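Local structure of ORF10 (Moritella marina, 6RIW) at residues A[563-567]-A[568-572]; A[749-753]-A[754-758]. The protein carries, in the part modelled here, the ketosynthase and chain length factor domains of a polyunsaturated fatty acid synthase; the ketosynthase probably condenses acyl units during chain elongation. All coordinates share one frame; numbering follows the deposited sequence.

Interaction 1: residues A[563-567]-A[568-572]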
loop_
_atom_site.group_PDB
_atom_site.type_symbol
_atom_site.label_atom_id
_atom_site.label_comp_id
_atom_site.label_asym_id
_atom_site.label_seq_id
_atom_site.Cartn_x
_atom_site.Cartn_y
_atom_site.Cartn_z
ATOM N N ASN A 563 -9.301 -0.951 20.146
ATOM C CA ASN A 563 -10.137 -0.157 21.042
ATOM C C ASN A 563 -11.437 0.262 20.364
ATOM O O ASN A 563 -12.514 0.201 20.977
ATOM C CB ASN A 563 -9.365 1.072 21.536
ATOM C CG ASN A 563 -8.291 0.713 22.537
ATOM O OD1 ASN A 563 -8.343 -0.347 23.158
ATOM N ND2 ASN A 563 -7.313 1.592 22.704
ATOM N N ALA A 564 -11.369 0.667 19.088
ATOM C CA ALA A 564 -12.587 1.028 18.371
ATOM C C ALA A 564 -13.526 -0.178 18.234
ATOM O O ALA A 564 -14.751 -0.038 18.352
ATOM C CB ALA A 564 -12.232 1.620 16.994
ATOM N N ALA A 565 -12.965 -1.370 18.000
ATOM C CA ALA A 565 -13.786 -2.571 17.855
ATOM C C ALA A 565 -14.516 -2.891 19.152
ATOM O O ALA A 565 -15.701 -3.249 19.137
ATOM C CB ALA A 565 -12.921 -3.757 17.428
ATOM N N LYS A 566 -13.827 -2.737 20.286
ATOM C CA LYS A 566 -14.474 -2.925 21.583
ATOM C C LYS A 566 -15.549 -1.875 21.823
ATOM O O LYS A 566 -16.657 -2.196 22.274
ATOM C CB LYS A 566 -13.429 -2.882 22.700
ATOM C CG LYS A 566 -12.570 -4.140 22.787
ATOM C CD LYS A 566 -11.323 -3.905 23.640
ATOM C CE LYS A 566 -10.461 -5.156 23.712
ATOM N NZ LYS A 566 -9.209 -4.854 24.456
ATOM N N ASP A 567 -15.242 -0.612 21.514
ATOM C CA ASP A 567 -16.194 0.475 21.688
ATOM C C ASP A 567 -17.431 0.273 20.822
ATOM O O ASP A 567 -18.540 0.655 21.221
ATOM C CB ASP A 567 -15.493 1.804 21.361
ATOM C CG ASP A 567 -16.336 3.035 21.679
ATOM O OD1 ASP A 567 -16.939 3.112 22.775
ATOM O OD2 ASP A 567 -16.366 3.962 20.839
ATOM N N GLY A 568 -17.270 -0.334 19.647
ATOM C CA GLY A 568 -18.393 -0.629 18.786
ATOM C C GLY A 568 -19.139 -1.909 19.091
ATOM O O GLY A 568 -20.051 -2.265 18.340
ATOM N N GLY A 569 -18.777 -2.618 20.160
ATOM C CA GLY A 569 -19.454 -3.860 20.505
ATOM C C GLY A 569 -19.268 -4.985 19.510
ATOM O O GLY A 569 -20.140 -5.855 19.389
ATOM N N LEU A 570 -18.156 -5.002 18.780
ATOM C CA LEU A 570 -17.971 -6.071 17.810
ATOM C C LEU A 570 -17.767 -7.418 18.511
ATOM O O LEU A 570 -17.396 -7.492 19.682
ATOM C CB LEU A 570 -16.787 -5.759 16.890
ATOM C CG LEU A 570 -16.973 -4.528 15.987
ATOM C CD1 LEU A 570 -15.871 -4.451 14.940
ATOM C CD2 LEU A 570 -18.350 -4.517 15.308
ATOM N N VAL A 571 -17.995 -8.488 17.751
ATOM C CA VAL A 571 -17.967 -9.870 18.231
ATOM C C VAL A 571 -16.952 -10.656 17.409
ATOM O O VAL A 571 -16.963 -10.585 16.173
ATOM C CB VAL A 571 -19.359 -10.524 18.114
ATOM C CG1 VAL A 571 -19.302 -11.996 18.536
ATOM C CG2 VAL A 571 -20.384 -9.745 18.947
ATOM N N GLU A 572 -16.112 -11.439 18.092
ATOM C CA GLU A 572 -15.111 -12.259 17.419
ATOM C C GLU A 572 -15.752 -13.317 16.527
ATOM O O GLU A 572 -16.876 -13.779 16.766
ATOM C CB GLU A 572 -14.201 -12.933 18.453
ATOM C CG GLU A 572 -13.604 -11.966 19.460
ATOM C CD GLU A 572 -12.560 -12.601 20.391
ATOM O OE1 GLU A 572 -12.548 -13.850 20.557
ATOM O OE2 GLU A 572 -11.753 -11.832 20.966
#
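Ala565 and Leu570 meet twice as helix 552-567 ends, once through the backbone and once through their side chains. The backbone bonds come first. The last helical link runs from Gly568 N to Ala564 O at 2.8 Å. Beyond it the chain turns back in a Schellman motif: Leu570 N reaches Ala565 O at 3.0 Å in a nearly straight bond (165°), and inside that loop Gly569 N bonds to Lys566 O, also at 3.0 Å, from above the carbonyl plane. Gly569 makes the reversal with positive phi (66°), a region that favours glycine.

The apolar contact is the one expected of this motif. Leu570 CD1 rests on the methyl of Ala565, 3.9 Å from its CB. With CG opposite the carbonyl carbon and beside the backbone N (chi1 -65°), the branch is carried back alongside the final turn. Replacing Leu570 with a serine would probably take the branch off the Ala565 methyl and open a gap between the cap and the strands it packs on.

As for the surroundings, the carboxylate of Asp567 turns away from the cap and is held by Tyr762, His889 and the backbone N of Met474. Leu570 also touches Trp653 of helix 642-653, Ala687 and Ile689 of strand 687-694 and Val749 of strand 741-752, fastening the helix end over these strands.

Interaction 2: residues A[749-753]-A[754-758]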
loop_
_atom_site.group_PDB
_atom_site.type_symbol
_atom_site.label_atom_id
_atom_site.label_comp_id
_atom_site.label_asym_id
_atom_site.label_seq_id
_atom_site.Cartn_x
_atom_site.Cartn_y
_atom_site.Cartn_z
ATOM N N VAL A 749 -15.510 2.327 13.701
ATOM C CA VAL A 749 -16.298 1.179 13.279
ATOM C C VAL A 749 -17.570 1.733 12.671
ATOM O O VAL A 749 -18.221 2.587 13.281
ATOM C CB VAL A 749 -16.630 0.244 14.456
ATOM C CG1 VAL A 749 -17.567 -0.868 13.983
ATOM C CG2 VAL A 749 -15.362 -0.319 15.110
ATOM N N VAL A 750 -17.916 1.266 11.473
ATOM C CA VAL A 750 -19.123 1.709 10.798
ATOM C C VAL A 750 -19.997 0.498 10.472
ATOM O O VAL A 750 -19.512 -0.600 10.181
ATOM C CB VAL A 750 -18.829 2.541 9.523
ATOM C CG1 VAL A 750 -18.149 3.871 9.883
ATOM C CG2 VAL A 750 -17.987 1.738 8.488
ATOM N N LYS A 751 -21.304 0.717 10.523
ATOM C CA LYS A 751 -22.315 -0.232 10.075
ATOM C C LYS A 751 -23.371 0.548 9.315
ATOM O O LYS A 751 -23.512 1.761 9.519
ATOM C CB LYS A 751 -22.976 -0.951 11.261
ATOM C CG LYS A 751 -22.189 -2.127 11.855
ATOM C CD LYS A 751 -23.088 -2.804 12.913
ATOM C CE LYS A 751 -22.531 -4.091 13.469
ATOM N NZ LYS A 751 -23.492 -4.631 14.490
ATOM N N PRO A 752 -24.146 -0.108 8.446
ATOM C CA PRO A 752 -25.283 0.580 7.816
ATOM C C PRO A 752 -26.228 1.114 8.883
ATOM O O PRO A 752 -26.426 0.485 9.925
ATOM C CB PRO A 752 -25.950 -0.512 6.968
ATOM C CG PRO A 752 -24.920 -1.569 6.802
ATOM C CD PRO A 752 -24.085 -1.529 8.060
ATOM N N SER A 753 -26.781 2.310 8.634
ATOM C CA SER A 753 -27.617 2.943 9.657
ATOM C C SER A 753 -28.806 2.059 10.053
ATOM O O SER A 753 -29.256 2.094 11.209
ATOM C CB SER A 753 -28.099 4.307 9.153
ATOM O OG SER A 753 -29.194 4.765 9.918
ATOM N N SER A 754 -29.316 1.245 9.130
ATOM C CA SER A 754 -30.478 0.427 9.469
ATOM C C SER A 754 -30.157 -0.726 10.416
ATOM O O SER A 754 -31.095 -1.333 10.951
ATOM C CB SER A 754 -31.103 -0.131 8.196
ATOM O OG SER A 754 -30.182 -1.014 7.587
ATOM N N GLN A 755 -28.880 -1.020 10.683
ATOM C CA GLN A 755 -28.535 -2.170 11.508
ATOM C C GLN A 755 -27.847 -1.799 12.819
ATOM O O GLN A 755 -27.146 -2.628 13.397
ATOM C CB GLN A 755 -27.674 -3.149 10.709
ATOM C CG GLN A 755 -28.360 -3.660 9.451
ATOM C CD GLN A 755 -29.635 -4.452 9.759
ATOM O OE1 GLN A 755 -29.826 -4.945 10.874
ATOM N NE2 GLN A 755 -30.522 -4.555 8.776
ATOM N N VAL A 756 -28.058 -0.590 13.336
ATOM C CA VAL A 756 -27.492 -0.222 14.627
ATOM C C VAL A 756 -28.628 0.257 15.511
ATOM O O VAL A 756 -29.658 0.723 15.024
ATOM C CB VAL A 756 -26.433 0.886 14.505
ATOM C CG1 VAL A 756 -25.302 0.445 13.579
ATOM C CG2 VAL A 756 -27.083 2.160 13.992
ATOM N N THR A 757 -28.411 0.187 16.816
ATOM C CA THR A 757 -29.362 0.774 17.754
ATOM C C THR A 757 -28.927 2.191 18.142
ATOM O O THR A 757 -27.755 2.565 18.027
ATOM C CB THR A 757 -29.515 -0.095 19.003
ATOM O OG1 THR A 757 -28.250 -0.238 19.656
ATOM C CG2 THR A 757 -30.027 -1.482 18.632
ATOM N N ALA A 758 -29.902 2.984 18.608
ATOM C CA ALA A 758 -29.662 4.411 18.806
ATOM C C ALA A 758 -28.531 4.664 19.795
ATOM O O ALA A 758 -27.717 5.570 19.589
ATOM C CB ALA A 758 -30.949 5.106 19.264
HETATM O O HOH W 1 -25.388 -3.107 15.689
#
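Within 749-753, Lys751 is the first residue to touch the turn that follows, and it meets Val756. Its CB packs 3.6 Å from Val756 CG1, and its CD passes the same methyl at 4.0 Å. The lysine has CG opposite the carbonyl carbon (chi1 -81°) and is extended from there on, which carries its CD past the valine methyl; the two side chains slide past each other in opposite directions. At the far end NZ donates to a water 2.7 Å away, and that water donates in turn to Gln755 O at 2.9 Å, tying the ammonium group to the turn's backbone.

Next comes Pro752, whose carbonyl closes the turn: Gln755 N bonds to Pro752 O at 3.0 Å with an angle of 166°, the donor standing above the carbonyl plane. With Ser753 and Ser754 both in helical backbone conformation, this is a type I turn. Val756 CG1 also lies 3.8 Å from Pro752 O.

Ser753 offers its backbone, its O lying 3.5 Å from Val756 CG2, while its hydroxyl bonds to Arg764. The Ser754 hydroxyl pairs with Glu467.

The chemistry is therefore mixed. One direct backbone bond closes the turn, a water bridges the lysine ammonium to the Gln755 carbonyl, and Val756, which also touches Ala470 and Ile472 of strand 469-478, supplies an apolar wedge against the aliphatic part of a lysine whose charged end is hydrated.

Overall arrangement
Interaction 1 comes first along the chain, at the end of helix 552-567, and interaction 2 follows much later, where strand 741-752 runs out into a turn; their centres are about 13 Å apart. Val749 joins them directly: its CG2 lies 3.3 Å from Ala564 O, and its CG1 packs 4.0 Å from Leu570 CD2. The helix end thus lies over the strand shortly before that strand reaches its own turn; strand 741-752 is paired antiparallel with strands 469-478 and 687-694. Both contacts belong to the second ketosynthase-like unit of the didomain, probably the chain length factor. Interaction 1 is partly buried, interaction 2 lies at the surface, and both are away from the magnesium site.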